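PDB 3U07: uncharacterized protein VPA0106 from Vibrio parahaemolyticus, which is of unknown function but carries both a DUF1254 and a DUF1214 region and is probably exported from the cytoplasm by a signal peptide. Local coordinates for residues Y44-H49 with L161-G166; H49-N54 with M86-V91. The protein carries 2 engineered substitutions. All coordinates share one frame; numbering follows the deposited sequence.

Contact 1 (Y44-H49 with L161-G166); sequences YKFFYH and LVKLMG
Leu161 lays one methyl over a face of the Phe47 ring: CD1 stands 4.2 Å from the ring centroid and only 22° off its normal, a CH-pi contact displaced toward the rim. The nearest ring atom is CE2 of Phe47, 3.9 Å from CD1 of Leu161. The leucine crosses the phenylalanine at about a right angle, and it is a branch end that meets the flat of the ring. Phe47 has CG anti to the backbone N (chi1 174°), which carries its ring off the helix toward the strand. A ring with a broad apolar face suits a buried place, and a branched aliphatic chain can cover that face without any polar demand.

The two residues join the end of the long helix 26-52 to strand 161-169, an inner strand of a four-stranded antiparallel sheet, so this is helix-on-sheet packing, with the helix lying against one face. Leu161 and Lys163, two residues apart on the strand, both point to that face.

Lys163 meets Phe46 by its aliphatic part. Its CE lies 4.0 Å from CE2 of Phe46, approaching the ring obliquely, and the two side chains again cross nearly perpendicularly. The lysine runs out extended until a bend at chi4 (40°) turns NZ aside. Trp307 lies by both, in a cation-pi interaction with Lys163 and edge-to-face with Phe46; a long chain with a charged end can thus serve a largely buried position, its methylenes packing on one ring while its ammonium meets another.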
loop_
_atom_site.group_PDB
_atom_site.type_symbol
_atom_site.label_atom_id
_atom_site.label_comp_id
_atom_site.label_asym_id
_atom_site.label_seq_id
_atom_site.Cartn_x
_atom_site.Cartn_y
_atom_site.Cartn_z
ATOM N N TYR A 44 4.606 6.246 -11.791
ATOM C CA TYR A 44 4.051 7.018 -12.895
ATOM C C TYR A 44 3.222 6.120 -13.818
ATOM O O TYR A 44 2.082 6.447 -14.140
ATOM C CB TYR A 44 5.148 7.687 -13.728
ATOM C CG TYR A 44 4.566 8.455 -14.900
ATOM C CD1 TYR A 44 3.769 9.579 -14.685
ATOM C CD2 TYR A 44 4.742 8.014 -16.213
ATOM C CE1 TYR A 44 3.160 10.246 -15.743
ATOM C CE2 TYR A 44 4.133 8.673 -17.281
ATOM C CZ TYR A 44 3.342 9.789 -17.036
ATOM O OH TYR A 44 2.719 10.443 -18.072
ATOM N N LYS A 45 3.796 4.995 -14.244
ATOM C CA LYS A 45 3.080 4.076 -15.132
ATOM C C LYS A 45 1.742 3.694 -14.522
ATOM O O LYS A 45 0.719 3.656 -15.210
ATOM C CB LYS A 45 3.898 2.803 -15.388
ATOM C CG LYS A 45 5.158 2.982 -16.225
ATOM C CD LYS A 45 5.857 1.632 -16.404
ATOM C CE LYS A 45 7.220 1.766 -17.064
ATOM N NZ LYS A 45 7.943 0.460 -17.079
ATOM N N PHE A 46 1.749 3.407 -13.224
ATOM C CA PHE A 46 0.518 3.030 -12.544
ATOM C C PHE A 46 -0.479 4.187 -12.587
ATOM O O PHE A 46 -1.661 3.985 -12.829
ATOM C CB PHE A 46 0.796 2.652 -11.090
ATOM C CG PHE A 46 -0.430 2.212 -10.342
ATOM C CD1 PHE A 46 -0.781 0.867 -10.281
ATOM C CD2 PHE A 46 -1.253 3.148 -9.725
ATOM C CE1 PHE A 46 -1.934 0.460 -9.611
ATOM C CE2 PHE A 46 -2.405 2.752 -9.055
ATOM C CZ PHE A 46 -2.748 1.406 -9.000
ATOM N N PHE A 47 0.002 5.399 -12.337
ATOM C CA PHE A 47 -0.862 6.576 -12.366
ATOM C C PHE A 47 -1.422 6.772 -13.777
ATOM O O PHE A 47 -2.600 7.085 -13.954
ATOM C CB PHE A 47 -0.073 7.827 -11.956
ATOM C CG PHE A 47 -0.849 9.111 -12.101
ATOM C CD1 PHE A 47 -1.854 9.446 -11.193
ATOM C CD2 PHE A 47 -0.595 9.974 -13.163
ATOM C CE1 PHE A 47 -2.594 10.618 -11.344
ATOM C CE2 PHE A 47 -1.334 11.149 -13.323
ATOM C CZ PHE A 47 -2.335 11.470 -12.411
ATOM N N TYR A 48 -0.572 6.573 -14.780
ATOM C CA TYR A 48 -0.978 6.755 -16.169
ATOM C C TYR A 48 -2.053 5.759 -16.562
ATOM O O TYR A 48 -3.090 6.126 -17.114
ATOM C CB TYR A 48 0.219 6.584 -17.110
ATOM C CG TYR A 48 -0.059 7.054 -18.523
ATOM C CD1 TYR A 48 0.193 8.373 -18.901
ATOM C CD2 TYR A 48 -0.619 6.192 -19.471
ATOM C CE1 TYR A 48 -0.103 8.827 -20.183
ATOM C CE2 TYR A 48 -0.924 6.638 -20.757
ATOM C CZ TYR A 48 -0.662 7.955 -21.104
ATOM O OH TYR A 48 -0.960 8.401 -22.367
ATOM N N HIS A 49 -1.800 4.492 -16.263
ATOM C CA HIS A 49 -2.739 3.441 -16.618
ATOM C C HIS A 49 -4.051 3.482 -15.852
ATOM O O HIS A 49 -5.036 2.886 -16.283
ATOM C CB HIS A 49 -2.051 2.082 -16.487
ATOM C CG HIS A 49 -1.003 1.852 -17.532
ATOM N ND1 HIS A 49 0.272 1.417 -17.233
ATOM C CD2 HIS A 49 -1.031 2.032 -18.875
ATOM C CE1 HIS A 49 0.983 1.343 -18.345
ATOM N NE2 HIS A 49 0.216 1.712 -19.355
ATOM N N LEU A 161 1.634 15.237 -7.063
ATOM C CA LEU A 161 0.596 14.221 -7.173
ATOM C C LEU A 161 0.855 13.215 -6.054
ATOM O O LEU A 161 1.982 12.743 -5.882
ATOM C CB LEU A 161 0.680 13.505 -8.526
ATOM C CG LEU A 161 0.447 14.332 -9.794
ATOM C CD1 LEU A 161 0.803 13.492 -11.017
ATOM C CD2 LEU A 161 -1.007 14.787 -9.859
ATOM N N VAL A 162 -0.172 12.902 -5.273
ATOM C CA VAL A 162 0.005 11.936 -4.198
ATOM C C VAL A 162 -1.159 10.954 -4.204
ATOM O O VAL A 162 -2.324 11.347 -4.328
ATOM C CB VAL A 162 0.118 12.629 -2.800
ATOM C CG1 VAL A 162 0.782 13.993 -2.936
ATOM C CG2 VAL A 162 -1.228 12.757 -2.163
ATOM N N LYS A 163 -0.847 9.670 -4.092
ATOM C CA LYS A 163 -1.890 8.654 -4.104
ATOM C C LYS A 163 -2.527 8.546 -2.724
ATOM O O LYS A 163 -1.835 8.437 -1.715
ATOM C CB LYS A 163 -1.303 7.311 -4.550
ATOM C CG LYS A 163 -2.300 6.145 -4.591
ATOM C CD LYS A 163 -1.719 4.966 -5.370
ATOM C CE LYS A 163 -2.476 3.666 -5.113
ATOM N NZ LYS A 163 -3.955 3.842 -5.038
ATOM N N LEU A 164 -3.855 8.593 -2.687
ATOM C CA LEU A 164 -4.584 8.512 -1.430
ATOM C C LEU A 164 -5.427 7.250 -1.342
ATOM O O LEU A 164 -6.107 6.879 -2.299
ATOM C CB LEU A 164 -5.492 9.736 -1.270
ATOM C CG LEU A 164 -6.388 9.831 -0.027
ATOM C CD1 LEU A 164 -6.852 11.273 0.156
ATOM C CD2 LEU A 164 -7.589 8.896 -0.159
HETATM N N MSE A 165 -5.375 6.597 -0.184
HETATM C CA MSE A 165 -6.154 5.387 0.067
HETATM C C MSE A 165 -6.686 5.430 1.491
HETATM O O MSE A 165 -5.928 5.630 2.438
HETATM C CB MSE A 165 -5.288 4.133 -0.106
HETATM C CG MSE A 165 -5.921 2.847 0.438
HETATM SE SE MSE A 165 -7.217 1.974 -0.723
HETATM C CE MSE A 165 -7.244 0.247 0.155
ATOM N N GLY A 166 -7.994 5.257 1.631
ATOM C CA GLY A 166 -8.602 5.246 2.947
ATOM C C GLY A 166 -9.227 3.881 3.175
ATOM O O GLY A 166 -9.820 3.306 2.263
#

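Contact 2 (H49-N54 with M86-V91); sequences HTAVEN and MGWLDV
Ala51 and Trp88 bring the last turn of helix 26-52 up to strand 82-90, their CA atoms 8.0 Å apart. The helix widens into a pi-type turn over residues 49-52 before the chain leaves it as a loop, and Asn54 folds back on this end: its ND2 donates to the backbone O of Thr50 at 2.9 Å, in the carbonyl plane and on a lone pair.

Trp88 carries the strand side of the contact with its five-membered ring. The methyl CB of Ala51 is 3.9 Å from CD1 of Trp88 and sits off-centre to the pyrrole ring, 29° from its normal, in a CH-pi contact. Alanine suits the spot because its short side chain lets the helix backbone come close to a large indole. Thr50 stands beside it, its OG1 4.1 Å from NE1 of Trp88, with no hydrogen bond. With chi1 at 51°, that hydroxyl is turned back to its own helix, where it is hydrogen-bonded chiefly with the carbonyl oxygen of Phe46, that of Phe47 lying farther off.

Strand 82-90 pairs with strand 161-169 and also bonds by backbone to Asn59 and Gln62, while Trp88 lies between the sheet and helix 26-52, edge-to-face with Phe47 and touching Phe46 and Lys163.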
loop_
_atom_site.group_PDB
_atom_site.type_symbol
_atom_site.label_atom_id
_atom_site.label_comp_id
_atom_site.label_asym_id
_atom_site.label_seq_id
_atom_site.Cartn_x
_atom_site.Cartn_y
_atom_site.Cartn_z
ATOM N N HIS A 49 -1.800 4.492 -16.263
ATOM C CA HIS A 49 -2.739 3.441 -16.618
ATOM C C HIS A 49 -4.051 3.482 -15.852
ATOM O O HIS A 49 -5.036 2.886 -16.283
ATOM C CB HIS A 49 -2.051 2.082 -16.487
ATOM C CG HIS A 49 -1.003 1.852 -17.532
ATOM N ND1 HIS A 49 0.272 1.417 -17.233
ATOM C CD2 HIS A 49 -1.031 2.032 -18.875
ATOM C CE1 HIS A 49 0.983 1.343 -18.345
ATOM N NE2 HIS A 49 0.216 1.712 -19.355
ATOM N N THR A 50 -4.078 4.191 -14.726
ATOM C CA THR A 50 -5.315 4.299 -13.964
ATOM C C THR A 50 -5.978 5.663 -14.164
ATOM O O THR A 50 -6.929 5.791 -14.937
ATOM C CB THR A 50 -5.086 4.069 -12.456
ATOM O OG1 THR A 50 -4.011 4.893 -11.999
ATOM C CG2 THR A 50 -4.754 2.610 -12.184
ATOM N N ALA A 51 -5.463 6.682 -13.484
ATOM C CA ALA A 51 -6.024 8.028 -13.566
ATOM C C ALA A 51 -5.990 8.716 -14.930
ATOM O O ALA A 51 -6.977 9.321 -15.338
ATOM C CB ALA A 51 -5.351 8.936 -12.521
ATOM N N VAL A 52 -4.871 8.637 -15.640
ATOM C CA VAL A 52 -4.783 9.316 -16.928
ATOM C C VAL A 52 -5.655 8.736 -18.040
ATOM O O VAL A 52 -6.457 9.459 -18.634
ATOM C CB VAL A 52 -3.318 9.399 -17.431
ATOM C CG1 VAL A 52 -3.270 10.075 -18.795
ATOM C CG2 VAL A 52 -2.472 10.186 -16.442
ATOM N N GLU A 53 -5.529 7.444 -18.325
ATOM C CA GLU A 53 -6.336 6.896 -19.401
ATOM C C GLU A 53 -7.770 6.520 -19.043
ATOM O O GLU A 53 -8.501 5.984 -19.872
ATOM C CB GLU A 53 -5.608 5.737 -20.097
ATOM C CG GLU A 53 -5.154 4.586 -19.242
ATOM C CD GLU A 53 -4.191 3.688 -20.001
ATOM O OE1 GLU A 53 -3.957 2.541 -19.565
ATOM O OE2 GLU A 53 -3.660 4.141 -21.037
ATOM N N ASN A 54 -8.174 6.813 -17.811
ATOM C CA ASN A 54 -9.542 6.564 -17.379
ATOM C C ASN A 54 -10.108 7.925 -17.001
ATOM O O ASN A 54 -11.237 8.057 -16.528
ATOM C CB ASN A 54 -9.574 5.603 -16.194
ATOM C CG ASN A 54 -9.394 4.158 -16.622
ATOM O OD1 ASN A 54 -10.273 3.574 -17.259
ATOM N ND2 ASN A 54 -8.244 3.580 -16.293
HETATM N N MSE A 86 -10.484 5.674 -2.554
HETATM C CA MSE A 86 -9.253 5.939 -3.289
HETATM C C MSE A 86 -9.335 7.213 -4.102
HETATM O O MSE A 86 -10.418 7.662 -4.478
HETATM C CB MSE A 86 -8.930 4.787 -4.243
HETATM C CG MSE A 86 -8.638 3.459 -3.578
HETATM SE SE MSE A 86 -8.417 2.081 -4.911
HETATM C CE MSE A 86 -10.012 2.430 -5.932
ATOM N N GLY A 87 -8.172 7.783 -4.379
ATOM C CA GLY A 87 -8.121 8.990 -5.168
ATOM C C GLY A 87 -6.694 9.453 -5.334
ATOM O O GLY A 87 -5.757 8.821 -4.841
ATOM N N TRP A 88 -6.537 10.559 -6.047
ATOM C CA TRP A 88 -5.237 11.155 -6.276
ATOM C C TRP A 88 -5.341 12.632 -5.944
ATOM O O TRP A 88 -6.228 13.327 -6.434
ATOM C CB TRP A 88 -4.814 10.996 -7.735
ATOM C CG TRP A 88 -4.504 9.590 -8.126
ATOM C CD1 TRP A 88 -5.376 8.658 -8.610
ATOM C CD2 TRP A 88 -3.225 8.951 -8.058
ATOM N NE1 TRP A 88 -4.716 7.474 -8.850
ATOM C CE2 TRP A 88 -3.395 7.626 -8.516
ATOM C CE3 TRP A 88 -1.952 9.370 -7.650
ATOM C CZ2 TRP A 88 -2.335 6.715 -8.584
ATOM C CZ3 TRP A 88 -0.896 8.463 -7.719
ATOM C CH2 TRP A 88 -1.098 7.150 -8.181
ATOM N N LEU A 89 -4.440 13.099 -5.093
ATOM C CA LEU A 89 -4.400 14.496 -4.697
ATOM C C LEU A 89 -3.451 15.215 -5.643
ATOM O O LEU A 89 -2.505 14.615 -6.159
ATOM C CB LEU A 89 -3.856 14.624 -3.269
ATOM C CG LEU A 89 -4.766 14.690 -2.040
ATOM C CD1 LEU A 89 -6.055 13.934 -2.253
ATOM C CD2 LEU A 89 -3.991 14.166 -0.844
ATOM N N ASP A 90 -3.715 16.494 -5.883
ATOM C CA ASP A 90 -2.834 17.309 -6.716
ATOM C C ASP A 90 -2.710 18.607 -5.952
ATOM O O ASP A 90 -3.677 19.359 -5.843
ATOM C CB ASP A 90 -3.427 17.571 -8.101
ATOM C CG ASP A 90 -2.608 18.577 -8.901
ATOM O OD1 ASP A 90 -1.419 18.789 -8.580
ATOM O OD2 ASP A 90 -3.151 19.151 -9.863
ATOM N N VAL A 91 -1.526 18.860 -5.408
ATOM C CA VAL A 91 -1.300 20.069 -4.623
ATOM C C VAL A 91 -0.446 21.109 -5.355
ATOM O O VAL A 91 0.030 22.069 -4.747
ATOM C CB VAL A 91 -0.617 19.718 -3.282
ATOM C CG1 VAL A 91 -1.463 18.689 -2.518
ATOM C CG2 VAL A 91 0.782 19.157 -3.537
#

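Both contacts press helix 26-52 onto the same antiparallel sheet, contact 1 on inner strand 161-169 and contact 2 on the adjacent strand 82-90. Both are buried; contact 1 lies nearer the centre of the chain (centres about 11 and 15 Å from it) and buries more surface (152 against 94 Å²). Neither has a hydrogen bond between helix and strand; the strands themselves are joined by probable backbone bonds, Val162 O to Leu89 N and Leu164 N to Gly87 O. Chemistry follows place: bulky phenylalanines fill contact 1, whereas small residues at the helix end meet one large indole in contact 2. The packing is continuous: helix residues in adjacent turns, strand residues on paired strands.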